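Local coordinates for protein TetR-family transcriptional regulator (Streptomyces coelicolor, PDB 2G7L) that probably binds DNA through an N-terminal helix-turn-helix domain and regulates transcription as a dimer, as other TetR-family regulators do, at residues 120-123 with 124-128; 61-64 with 65-69; 29-32 with 33-37; 212-215 with 216-220; 177-180 with 181-185. All coordinates share one frame; numbering follows the deposited sequence.

Contact 1. Residues 120-123 with 124-128; sequences SGEN and YLRLV
S120 O lies 4.1 Å from L125 CD1 and meets the leucine as the chain turns into helix 122-136. G121 follows at the N-cap. Its carbonyl oxygen takes the N-H of L125 at 3.1 Å in a nearly straight bond, and a weak one comes from Y124 N. The backbone N of Y124 is also held by the carboxylate of D72, which receives a weak bond from G121 N as well, so an acidic group from helix 63-74 sits at the start of this helix. That join links the last helix of the DNA-binding domain to the C-terminal domain, which in TetR relatives binds ligands. In one of its conformers E122 brings OE2 near R126 CG, on the aliphatic part of the arginine. E122 O accepts R126 N at 2.9 Å. N123 runs alongside R126 in the same direction, and with CG anti to the carbonyl carbon (chi1 -69°) its OD1 comes to the guanidinium edge. R126 NH2 makes a weak bond to N123 OD1 at 3.5 Å, the amide and guanidinium planes standing 77° apart. With an alanine here instead of R126, N123 OD1 is likely to lose this weak donor and the first turn the methylenes that lie beside E122 O. N123 ND2 is given to D72 O, and N123 O receives L127 N at 2.9 Å.

Contact 2. Residues 61-64 with 65-69; sequences ANTA and ELHAA
T63 O is approached by two parts of H67: the backbone N, which donates to it at 2.7 Å, and the imidazole ring, one face of which has this oxygen 3.4 Å above its plane, toward the rim. The same face of H67 is met by the methyl of T63, for the two side chains run alongside each other and point the same way. T63 CG2 stands 4.1 Å from the ring centroid, 29° off the normal, a CH-pi contact. The methyl reaches there because it is anti to the backbone N of T63. H67 ND1 is hydrogen-bonded to S113 OG of helix 108-116, which fixes the rotation of the ring. Just before T63, N62 is the N-cap of helix 63-74, the helix that closes the DNA-binding domain of the TetR fold and leads on to the C-terminal domain. Its chi1 of 52° puts CG between the backbone N and the carbonyl carbon and brings OD1 round to accept E65 N at 2.9 Å, an N-H...O angle of 167°. This capping bond satisfies an amide in the first turn that has no helical carbonyl before it. E65 CG also lies 3.5 Å from N62 OD1. N62 O takes the N-H of L66, whose CB sits 3.2 Å from T63 O. L66 packs on A28 of helix 21-35 and on V40, while A64 touches V116.

Contact 3. Residues 29-32 with 33-37; sequences VALM and RAEGL
M32, a selenomethionine in this crystal, and R33 cross at a slant, the methyl of the first lying over one face of the guanidinium of the second. CE is 3.4 Å from R33 NH1 and 3.8 Å from CZ. The M32 chain starts with CG anti to the backbone N (chi1 160°), runs straight through chi2 and then bends at chi3, a turn that carries CE over the arginine. V29 keeps to R33 differently: the two side chains lie side by side and point the same way, V29 CG1 being 4.0 Å from R33 NE. R33 is bent at chi2, and its backbone N donates to V29 O at 3.2 Å. L31 and E35 form the other pair, crossing at a slant, with L31 CD1 beside the carboxylate at E35 OE2. That oxygen is committed to a salt bridge with R44 of helix 42-48, so the leucine methyl flanks the ion pair.

In helix 21-35, the first of the DNA-binding domain, M32 O receives G36 N at 2.7 Å and also E35 N, weakly. G36 leaves the helical backbone angles with a positive phi of 125°, at which a side chain would jam against the carbonyl oxygen before it, so the turn calls for glycine. It returns L37 toward the helix, where L37 CB packs 4.1 Å from M32 CG. M32 is buried against V70 and L74 of helix 63-74, and R33 touches L74 too. The chemistry is thus mixed: an apolar methyl covers the face of a charged guanidinium, a contact that does not use its N-H groups.

Contact 4. Residues 212-215 with 216-220; sequences WSFD and VLVNG
The indole of W212 carries V216 CG2 on one face, centred over the six-membered ring: the methyl is 3.3 Å from the ring centroid and 12° off the normal, a close CH-pi contact. The phenyl of F214 takes V218 CG2 in the same manner, 3.8 Å from its centroid and 17° off the normal, somewhat toward the rim at CZ. Both rings have CG anti to the backbone N (chi1 -170° at W212), which lets them fold along the helix onto the valine four residues on. The indole NE1 donates to T224 O of the second subunit. Helix 206-223 is one of the C-terminal helices that TetR-family dimers typically pair, and V216 packs here on I221 of the second subunit. Were W212 replaced by an alanine, V216 CG2 would probably lose its aromatic cover and T224 O of the second subunit its donor. F214 packs on R94 and L97 of helix 89-106, the same helix whose R90 and R94 form salt bridges with D215. L217 CB lies 3.1 Å from S213 O, whose backbone partner is L217 N at 2.7 Å.

Contact 5. Residues 177-180 with 181-185; sequences SATV and RALRD
R181 lays the face of its guanidinium over the first turn of the helix, with S177 O 3.4 Å above the plane and A178 CA over the same group. Its chain leaves with CG anti to the carbonyl carbon (chi1 -67°), then bends at chi3 to fold back over S177. R181 NH1 is 3.4 Å from S177 O, but at an angle too poor for a hydrogen bond; that oxygen is used instead by R181 N at 3.0 Å. T179 and L183 run alongside each other in the same direction, touching methyl to methyl, T179 CG2 to L183 CD2, at 3.7 Å. V180 and R184 also lie side by side, pointing the same way, with V180 CG1 against R184 NH1 at 3.7 Å, and V180 O accepts R184 N at 3.0 Å. Behind these pairs stands the opening of the helix. S177 OG accepts V180 N at 3.2 Å, an ST motif that ties up an amide of the first turn. T179 OG1 turns to another chain, hydrogen-bonding to P119 O of the second subunit.

Helix 178-185 is a short helix of the C-terminal domain, and its contacts split between the two chains. V180, L183 and R184 pack on V202 of the loop after helix 192-197, with L183 also on L201. From the second subunit, S120 touches A178, R118 touches T179, and L125 of helix 122-136 lies against both A182 and L183.

How the contacts relate
Contacts 2 and 3 both belong to the DNA-binding domain and touch each other: H67 CD2 packs 3.9 Å from L37 CD1, joining helix 63-74 to L37. Contact 1 opens helix 122-136 of the C-terminal domain; its centre is 15 Å from that of contact 2, and the nearest atoms are about 5 Å apart. D72, on the same helix as contact 2, bonds to contact 1. Contacts 1 and 5 lie 39 Å apart between centres within one chain, yet meet across the dimer, contact 5 of one subunit against contact 1 of the other. Contact 4, centred 27 Å from contact 5, also faces the second subunit.

Contact 1. Residues 120-123 with 124-128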
loop_
_atom_site.group_PDB
_atom_site.type_symbol
_atom_site.label_atom_id
_atom_site.label_comp_id
_atom_site.label_asym_id
_atom_site.label_seq_id
_atom_site.Cartn_x
_atom_site.Cartn_y
_atom_site.Cartn_z
ATOM N N SER A 120 -5.681 -6.129 -14.759
ATOM C CA SER A 120 -6.055 -5.480 -15.984
ATOM C C SER A 120 -7.077 -6.336 -16.751
ATOM O O SER A 120 -7.302 -6.111 -17.919
ATOM C CB SER A 120 -4.819 -5.225 -16.842
ATOM O OG SER A 120 -4.193 -6.452 -17.217
ATOM N N GLY A 121 -7.712 -7.304 -16.111
ATOM C CA GLY A 121 -8.603 -8.149 -16.881
ATOM C C GLY A 121 -10.013 -7.647 -16.801
ATOM O O GLY A 121 -10.270 -6.560 -16.262
ATOM N N GLU A 122 -10.956 -8.454 -17.294
ATOM C CA GLU A 122 -12.346 -7.995 -17.378
ATOM C C GLU A 122 -13.015 -7.675 -16.046
ATOM O O GLU A 122 -13.817 -6.735 -15.958
ATOM C CB GLU A 122 -13.258 -8.959 -18.188
ATOM C CG GLU A 122 -14.571 -8.248 -18.651
ATOM C CD GLU A 122 -14.350 -6.756 -19.083
ATOM O OE1 GLU A 122 -13.718 -6.514 -20.148
ATOM O OE2 GLU A 122 -14.823 -5.825 -18.365
ATOM N N ASN A 123 -12.715 -8.478 -15.038
ATOM C CA ASN A 123 -13.338 -8.341 -13.747
ATOM C C ASN A 123 -12.888 -7.041 -13.032
ATOM O O ASN A 123 -13.673 -6.431 -12.290
ATOM C CB ASN A 123 -13.032 -9.558 -12.897
ATOM C CG ASN A 123 -13.735 -10.848 -13.424
ATOM O OD1 ASN A 123 -14.885 -10.796 -13.847
ATOM N ND2 ASN A 123 -13.061 -11.994 -13.324
ATOM N N TYR A 124 -11.643 -6.626 -13.283
ATOM C CA TYR A 124 -11.068 -5.458 -12.632
ATOM C C TYR A 124 -11.617 -4.251 -13.345
ATOM O O TYR A 124 -12.066 -3.307 -12.691
ATOM C CB TYR A 124 -9.520 -5.438 -12.648
ATOM C CG TYR A 124 -8.913 -4.316 -11.767
ATOM C CD1 TYR A 124 -8.958 -4.400 -10.382
ATOM C CD2 TYR A 124 -8.310 -3.210 -12.321
ATOM C CE1 TYR A 124 -8.399 -3.382 -9.546
ATOM C CE2 TYR A 124 -7.740 -2.181 -11.500
ATOM C CZ TYR A 124 -7.806 -2.290 -10.108
ATOM O OH TYR A 124 -7.255 -1.311 -9.239
ATOM N N LEU A 125 -11.586 -4.273 -14.675
ATOM C CA LEU A 125 -12.254 -3.235 -15.460
ATOM C C LEU A 125 -13.753 -3.068 -15.093
ATOM O O LEU A 125 -14.267 -1.954 -15.129
ATOM C CB LEU A 125 -12.083 -3.518 -16.971
ATOM C CG LEU A 125 -10.943 -2.736 -17.638
ATOM C CD1 LEU A 125 -9.625 -2.946 -16.879
ATOM C CD2 LEU A 125 -10.834 -3.208 -19.080
ATOM N N ARG A 126 -14.429 -4.160 -14.735
ATOM C CA ARG A 126 -15.800 -4.085 -14.249
ATOM C C ARG A 126 -15.949 -3.497 -12.842
ATOM O O ARG A 126 -16.900 -2.742 -12.569
ATOM C CB ARG A 126 -16.510 -5.456 -14.298
ATOM C CG ARG A 126 -17.050 -5.807 -15.743
ATOM C CD ARG A 126 -17.816 -7.151 -15.731
ATOM N NE ARG A 126 -17.406 -8.007 -14.611
ATOM C CZ ARG A 126 -18.183 -8.374 -13.583
ATOM N NH1 ARG A 126 -19.458 -7.961 -13.525
ATOM N NH2 ARG A 126 -17.673 -9.156 -12.606
ATOM N N LEU A 127 -15.066 -3.927 -11.933
ATOM C CA LEU A 127 -14.914 -3.250 -10.642
ATOM C C LEU A 127 -14.668 -1.787 -10.823
ATOM O O LEU A 127 -15.374 -1.007 -10.236
ATOM C CB LEU A 127 -13.783 -3.846 -9.813
ATOM C CG LEU A 127 -13.545 -3.192 -8.434
ATOM C CD1 LEU A 127 -14.575 -3.696 -7.416
ATOM C CD2 LEU A 127 -12.135 -3.656 -8.010
ATOM N N VAL A 128 -13.690 -1.385 -11.615
ATOM C CA VAL A 128 -13.448 0.039 -11.761
ATOM C C VAL A 128 -14.620 0.819 -12.354
ATOM O O VAL A 128 -14.945 1.892 -11.845
ATOM C CB VAL A 128 -11.962 0.527 -12.227
ATOM C CG1 VAL A 128 -10.858 -0.554 -12.212
ATOM C CG2 VAL A 128 -11.895 1.641 -13.334
#

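Contact 2. Residues 61-64 with 65-69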
loop_
_atom_site.group_PDB
_atom_site.type_symbol
_atom_site.label_atom_id
_atom_site.label_comp_id
_atom_site.label_asym_id
_atom_site.label_seq_id
_atom_site.Cartn_x
_atom_site.Cartn_y
_atom_site.Cartn_z
ATOM N N ALA A 61 4.029 -11.262 -18.264
ATOM C CA ALA A 61 5.425 -10.837 -18.367
ATOM C C ALA A 61 6.273 -11.093 -17.109
ATOM O O ALA A 61 7.499 -11.057 -17.173
ATOM C CB ALA A 61 5.511 -9.355 -18.848
ATOM N N ASN A 62 5.636 -11.361 -15.967
ATOM C CA ASN A 62 6.370 -11.582 -14.736
ATOM C C ASN A 62 5.478 -12.111 -13.627
ATOM O O ASN A 62 4.275 -12.233 -13.790
ATOM C CB ASN A 62 7.104 -10.279 -14.287
ATOM C CG ASN A 62 6.176 -9.044 -14.215
ATOM O OD1 ASN A 62 5.158 -9.065 -13.539
ATOM N ND2 ASN A 62 6.550 -7.969 -14.906
ATOM N N THR A 63 6.070 -12.388 -12.482
ATOM C CA THR A 63 5.344 -12.861 -11.309
ATOM C C THR A 63 4.125 -11.967 -10.958
ATOM O O THR A 63 2.996 -12.471 -10.750
ATOM C CB THR A 63 6.322 -12.907 -10.111
ATOM O OG1 THR A 63 7.608 -13.355 -10.576
ATOM C CG2 THR A 63 5.816 -13.779 -8.942
ATOM N N ALA A 64 4.351 -10.652 -10.886
ATOM C CA ALA A 64 3.302 -9.700 -10.479
ATOM C C ALA A 64 2.144 -9.608 -11.477
ATOM O O ALA A 64 1.009 -9.553 -11.041
ATOM C CB ALA A 64 3.896 -8.293 -10.131
ATOM N N GLU A 65 2.437 -9.643 -12.785
ATOM C CA GLU A 65 1.425 -9.759 -13.839
ATOM C C GLU A 65 0.631 -11.046 -13.699
ATOM O O GLU A 65 -0.587 -11.072 -13.920
ATOM C CB GLU A 65 2.009 -9.631 -15.249
ATOM C CG GLU A 65 2.496 -8.175 -15.639
ATOM C CD GLU A 65 1.396 -7.080 -15.601
ATOM O OE1 GLU A 65 0.187 -7.428 -15.662
ATOM O OE2 GLU A 65 1.736 -5.859 -15.521
ATOM N N LEU A 66 1.321 -12.097 -13.276
ATOM C CA LEU A 66 0.707 -13.420 -13.058
ATOM C C LEU A 66 -0.178 -13.372 -11.794
ATOM O O LEU A 66 -1.320 -13.874 -11.803
ATOM C CB LEU A 66 1.801 -14.505 -12.903
ATOM C CG LEU A 66 1.367 -15.925 -12.483
ATOM C CD1 LEU A 66 0.544 -16.569 -13.665
ATOM C CD2 LEU A 66 2.597 -16.827 -12.082
ATOM N N HIS A 67 0.350 -12.791 -10.696
ATOM C CA HIS A 67 -0.514 -12.627 -9.490
ATOM C C HIS A 67 -1.693 -11.733 -9.814
ATOM O O HIS A 67 -2.796 -12.017 -9.388
ATOM C CB HIS A 67 0.239 -12.109 -8.266
ATOM C CG HIS A 67 1.239 -13.078 -7.716
ATOM N ND1 HIS A 67 2.122 -12.744 -6.711
ATOM C CD2 HIS A 67 1.518 -14.360 -8.049
ATOM C CE1 HIS A 67 2.896 -13.784 -6.443
ATOM N NE2 HIS A 67 2.557 -14.772 -7.250
ATOM N N ALA A 68 -1.459 -10.679 -10.594
ATOM C CA ALA A 68 -2.542 -9.748 -10.988
ATOM C C ALA A 68 -3.693 -10.476 -11.765
ATOM O O ALA A 68 -4.890 -10.267 -11.462
ATOM C CB ALA A 68 -2.014 -8.610 -11.787
ATOM N N ALA A 69 -3.334 -11.273 -12.771
ATOM C CA ALA A 69 -4.271 -12.178 -13.502
ATOM C C ALA A 69 -5.017 -13.119 -12.562
ATOM O O ALA A 69 -6.209 -13.297 -12.676
ATOM C CB ALA A 69 -3.474 -12.990 -14.526
#

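Contact 3. Residues 29-32 with 33-37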
loop_
_atom_site.group_PDB
_atom_site.type_symbol
_atom_site.label_atom_id
_atom_site.label_comp_id
_atom_site.label_asym_id
_atom_site.label_seq_id
_atom_site.Cartn_x
_atom_site.Cartn_y
_atom_site.Cartn_z
ATOM N N VAL A 29 -4.651 -20.496 -11.271
ATOM C CA VAL A 29 -5.695 -20.460 -10.271
ATOM C C VAL A 29 -5.805 -21.810 -9.595
ATOM O O VAL A 29 -5.887 -21.893 -8.351
ATOM C CB VAL A 29 -7.075 -20.068 -10.871
ATOM C CG1 VAL A 29 -8.206 -20.264 -9.814
ATOM C CG2 VAL A 29 -7.096 -18.586 -11.347
ATOM N N ALA A 30 -5.863 -22.875 -10.413
ATOM C CA ALA A 30 -5.947 -24.244 -9.913
ATOM C C ALA A 30 -4.724 -24.588 -9.090
ATOM O O ALA A 30 -4.865 -25.148 -8.033
ATOM C CB ALA A 30 -6.123 -25.276 -11.127
ATOM N N LEU A 31 -3.533 -24.245 -9.573
ATOM C CA LEU A 31 -2.294 -24.426 -8.779
ATOM C C LEU A 31 -2.322 -23.751 -7.375
ATOM O O LEU A 31 -1.892 -24.367 -6.380
ATOM C CB LEU A 31 -1.099 -23.934 -9.567
ATOM C CG LEU A 31 0.264 -24.377 -9.097
ATOM C CD1 LEU A 31 0.305 -25.899 -8.895
ATOM C CD2 LEU A 31 1.217 -23.924 -10.179
HETATM N N MSE A 32 -2.883 -22.531 -7.285
HETATM C CA MSE A 32 -3.001 -21.827 -6.009
HETATM C C MSE A 32 -3.917 -22.540 -4.998
HETATM O O MSE A 32 -3.555 -22.708 -3.850
HETATM C CB MSE A 32 -3.495 -20.400 -6.221
HETATM C CG MSE A 32 -4.112 -19.780 -4.931
HETATM SE SE MSE A 32 -4.846 -18.077 -5.324
HETATM C CE MSE A 32 -6.702 -18.770 -5.196
ATOM N N ARG A 33 -5.121 -22.882 -5.425
ATOM C CA ARG A 33 -6.081 -23.636 -4.628
ATOM C C ARG A 33 -5.570 -25.008 -4.118
ATOM O O ARG A 33 -5.955 -25.456 -3.042
ATOM C CB ARG A 33 -7.312 -23.893 -5.496
ATOM C CG ARG A 33 -7.819 -22.680 -6.178
ATOM C CD ARG A 33 -9.064 -22.279 -5.524
ATOM N NE ARG A 33 -9.826 -21.302 -6.286
ATOM C CZ ARG A 33 -10.231 -20.128 -5.800
ATOM N NH1 ARG A 33 -9.908 -19.758 -4.526
ATOM N NH2 ARG A 33 -10.964 -19.321 -6.586
ATOM N N ALA A 34 -4.730 -25.656 -4.917
ATOM C CA ALA A 34 -4.246 -26.973 -4.638
ATOM C C ALA A 34 -2.989 -26.920 -3.789
ATOM O O ALA A 34 -2.723 -27.803 -2.962
ATOM C CB ALA A 34 -3.959 -27.713 -5.984
ATOM N N GLU A 35 -2.206 -25.883 -3.975
ATOM C CA GLU A 35 -0.845 -25.898 -3.432
ATOM C C GLU A 35 -0.410 -24.630 -2.670
ATOM O O GLU A 35 0.683 -24.613 -2.083
ATOM C CB GLU A 35 0.154 -26.254 -4.550
ATOM C CG GLU A 35 -0.008 -27.690 -5.125
ATOM C CD GLU A 35 1.251 -28.163 -5.804
ATOM O OE1 GLU A 35 2.246 -28.377 -5.086
ATOM O OE2 GLU A 35 1.273 -28.299 -7.053
ATOM N N GLY A 36 -1.247 -23.585 -2.697
ATOM C CA GLY A 36 -0.972 -22.331 -1.985
ATOM C C GLY A 36 -0.960 -20.990 -2.724
ATOM O O GLY A 36 -1.816 -20.104 -2.452
ATOM N N LEU A 37 0.035 -20.808 -3.592
ATOM C CA LEU A 37 0.331 -19.508 -4.256
ATOM C C LEU A 37 1.817 -19.180 -4.249
ATOM O O LEU A 37 2.343 -18.557 -5.187
ATOM C CB LEU A 37 -0.448 -18.328 -3.698
ATOM C CG LEU A 37 -0.213 -16.972 -4.393
ATOM C CD1 LEU A 37 -0.502 -16.977 -5.927
ATOM C CD2 LEU A 37 -1.060 -15.951 -3.750
#

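Contact 4. Residues 212-215 with 216-220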
loop_
_atom_site.group_PDB
_atom_site.type_symbol
_atom_site.label_atom_id
_atom_site.label_comp_id
_atom_site.label_asym_id
_atom_site.label_seq_id
_atom_site.Cartn_x
_atom_site.Cartn_y
_atom_site.Cartn_z
ATOM N N TRP A 212 -13.637 3.933 8.881
ATOM C CA TRP A 212 -13.157 5.322 8.944
ATOM C C TRP A 212 -12.418 5.784 7.683
ATOM O O TRP A 212 -12.714 6.841 7.186
ATOM C CB TRP A 212 -12.263 5.527 10.208
ATOM C CG TRP A 212 -11.945 6.960 10.445
ATOM C CD1 TRP A 212 -12.821 7.932 10.833
ATOM C CD2 TRP A 212 -10.667 7.614 10.271
ATOM N NE1 TRP A 212 -12.188 9.133 10.914
ATOM C CE2 TRP A 212 -10.864 8.983 10.597
ATOM C CE3 TRP A 212 -9.380 7.175 9.874
ATOM C CZ2 TRP A 212 -9.838 9.929 10.542
ATOM C CZ3 TRP A 212 -8.370 8.114 9.773
ATOM C CH2 TRP A 212 -8.593 9.482 10.148
ATOM N N SER A 213 -11.432 5.058 7.133
ATOM C CA SER A 213 -10.782 5.737 5.986
ATOM C C SER A 213 -11.639 5.842 4.705
ATOM O O SER A 213 -11.436 6.727 3.813
ATOM C CB SER A 213 -9.421 5.140 5.683
ATOM O OG SER A 213 -9.571 3.849 5.228
ATOM N N PHE A 214 -12.596 4.948 4.574
ATOM C CA PHE A 214 -13.583 5.107 3.494
ATOM C C PHE A 214 -14.255 6.500 3.545
ATOM O O PHE A 214 -14.227 7.304 2.577
ATOM C CB PHE A 214 -14.644 3.976 3.557
ATOM C CG PHE A 214 -15.789 4.195 2.585
ATOM C CD1 PHE A 214 -15.677 3.793 1.259
ATOM C CD2 PHE A 214 -16.936 4.884 2.968
ATOM C CE1 PHE A 214 -16.742 4.062 0.341
ATOM C CE2 PHE A 214 -17.991 5.149 2.048
ATOM C CZ PHE A 214 -17.886 4.720 0.756
ATOM N N ASP A 215 -14.831 6.807 4.702
ATOM C CA ASP A 215 -15.393 8.189 4.949
ATOM C C ASP A 215 -14.374 9.289 4.812
ATOM O O ASP A 215 -14.618 10.272 4.145
ATOM C CB ASP A 215 -16.036 8.219 6.343
ATOM C CG ASP A 215 -17.308 7.404 6.388
ATOM O OD1 ASP A 215 -18.039 7.517 5.381
ATOM O OD2 ASP A 215 -17.583 6.690 7.399
ATOM N N VAL A 216 -13.181 9.094 5.360
ATOM C CA VAL A 216 -12.144 10.115 5.214
ATOM C C VAL A 216 -11.891 10.376 3.755
ATOM O O VAL A 216 -11.764 11.534 3.290
ATOM C CB VAL A 216 -10.779 9.630 5.916
ATOM C CG1 VAL A 216 -9.652 10.507 5.585
ATOM C CG2 VAL A 216 -10.974 9.492 7.358
ATOM N N LEU A 217 -11.770 9.273 3.000
ATOM C CA LEU A 217 -11.399 9.419 1.600
ATOM C C LEU A 217 -12.545 9.999 0.812
ATOM O O LEU A 217 -12.349 10.911 -0.010
ATOM C CB LEU A 217 -10.988 8.029 1.037
ATOM C CG LEU A 217 -9.517 7.714 1.400
ATOM C CD1 LEU A 217 -9.302 6.270 1.233
ATOM C CD2 LEU A 217 -8.602 8.496 0.406
ATOM N N VAL A 218 -13.741 9.471 1.014
ATOM C CA VAL A 218 -14.933 10.042 0.229
ATOM C C VAL A 218 -15.149 11.545 0.492
ATOM O O VAL A 218 -15.196 12.431 -0.438
ATOM C CB VAL A 218 -16.205 9.159 0.490
ATOM C CG1 VAL A 218 -17.388 9.727 -0.227
ATOM C CG2 VAL A 218 -15.929 7.733 -0.108
ATOM N N ASN A 219 -15.127 11.876 1.779
ATOM C CA ASN A 219 -15.191 13.302 2.200
ATOM C C ASN A 219 -14.091 14.100 1.580
ATOM O O ASN A 219 -14.302 15.153 0.976
ATOM C CB ASN A 219 -15.108 13.373 3.699
ATOM C CG ASN A 219 -16.375 12.946 4.317
ATOM O OD1 ASN A 219 -17.383 12.879 3.608
ATOM N ND2 ASN A 219 -16.368 12.610 5.626
ATOM N N GLY A 220 -12.867 13.600 1.646
ATOM C CA GLY A 220 -11.818 14.392 0.964
ATOM C C GLY A 220 -11.882 14.437 -0.533
ATOM O O GLY A 220 -11.571 15.441 -1.156
#

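Contact 5. Residues 177-180 with 181-185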
loop_
_atom_site.group_PDB
_atom_site.type_symbol
_atom_site.label_atom_id
_atom_site.label_comp_id
_atom_site.label_asym_id
_atom_site.label_seq_id
_atom_site.Cartn_x
_atom_site.Cartn_y
_atom_site.Cartn_z
ATOM N N SER A 177 2.809 -6.299 17.394
ATOM C CA SER A 177 3.833 -5.788 16.437
ATOM C C SER A 177 4.908 -4.916 17.121
ATOM O O SER A 177 4.657 -4.368 18.204
ATOM C CB SER A 177 3.203 -5.032 15.262
ATOM O OG SER A 177 3.158 -3.642 15.530
ATOM N N ALA A 178 6.104 -4.840 16.518
ATOM C CA ALA A 178 7.239 -4.144 17.120
ATOM C C ALA A 178 6.953 -2.657 17.180
ATOM O O ALA A 178 7.322 -1.977 18.148
ATOM C CB ALA A 178 8.514 -4.411 16.339
ATOM N N THR A 179 6.297 -2.148 16.137
ATOM C CA THR A 179 5.902 -0.749 16.100
ATOM C C THR A 179 4.951 -0.413 17.254
ATOM O O THR A 179 5.124 0.604 17.910
ATOM C CB THR A 179 5.264 -0.407 14.763
ATOM O OG1 THR A 179 6.201 -0.742 13.738
ATOM C CG2 THR A 179 4.913 1.083 14.711
ATOM N N VAL A 180 3.989 -1.294 17.523
ATOM C CA VAL A 180 2.976 -1.073 18.547
ATOM C C VAL A 180 3.612 -1.085 19.926
ATOM O O VAL A 180 3.297 -0.204 20.761
ATOM C CB VAL A 180 1.778 -2.048 18.431
ATOM C CG1 VAL A 180 0.812 -1.931 19.663
ATOM C CG2 VAL A 180 1.015 -1.777 17.117
ATOM N N ARG A 181 4.533 -2.029 20.145
ATOM C CA ARG A 181 5.314 -2.084 21.407
ATOM C C ARG A 181 6.146 -0.799 21.624
ATOM O O ARG A 181 6.087 -0.193 22.713
ATOM C CB ARG A 181 6.207 -3.338 21.466
ATOM C CG ARG A 181 5.387 -4.644 21.558
ATOM C CD ARG A 181 6.182 -5.935 21.883
ATOM N NE ARG A 181 7.082 -6.356 20.804
ATOM C CZ ARG A 181 6.700 -7.047 19.721
ATOM N NH1 ARG A 181 5.409 -7.382 19.545
ATOM N NH2 ARG A 181 7.618 -7.385 18.799
ATOM N N ALA A 182 6.868 -0.372 20.584
ATOM C CA ALA A 182 7.732 0.797 20.657
ATOM C C ALA A 182 6.948 2.086 20.945
ATOM O O ALA A 182 7.466 3.006 21.610
ATOM C CB ALA A 182 8.566 0.927 19.390
ATOM N N LEU A 183 5.713 2.148 20.438
ATOM C CA LEU A 183 4.820 3.281 20.652
ATOM C C LEU A 183 4.310 3.271 22.101
ATOM O O LEU A 183 4.370 4.312 22.765
ATOM C CB LEU A 183 3.649 3.294 19.662
ATOM C CG LEU A 183 3.597 4.098 18.333
ATOM C CD1 LEU A 183 4.720 5.175 18.044
ATOM C CD2 LEU A 183 3.256 3.292 17.106
ATOM N N ARG A 184 3.837 2.115 22.587
ATOM C CA ARG A 184 3.484 1.972 24.013
ATOM C C ARG A 184 4.643 2.343 25.013
ATOM O O ARG A 184 4.371 2.797 26.128
ATOM C CB ARG A 184 2.896 0.579 24.326
ATOM C CG ARG A 184 1.888 0.089 23.304
ATOM C CD ARG A 184 1.055 -1.121 23.751
ATOM N NE ARG A 184 -0.302 -0.690 24.101
ATOM C CZ ARG A 184 -1.439 -1.111 23.534
ATOM N NH1 ARG A 184 -1.433 -2.041 22.580
ATOM N NH2 ARG A 184 -2.603 -0.610 23.950
ATOM N N ASP A 185 5.899 2.181 24.585
ATOM C CA ASP A 185 7.103 2.360 25.417
ATOM C C ASP A 185 7.788 3.705 25.252
ATOM O O ASP A 185 8.662 4.045 26.079
ATOM C CB ASP A 185 8.196 1.334 25.069
ATOM C CG ASP A 185 7.851 -0.062 25.488
ATOM O OD1 ASP A 185 7.173 -0.238 26.534
ATOM O OD2 ASP A 185 8.283 -0.996 24.774
#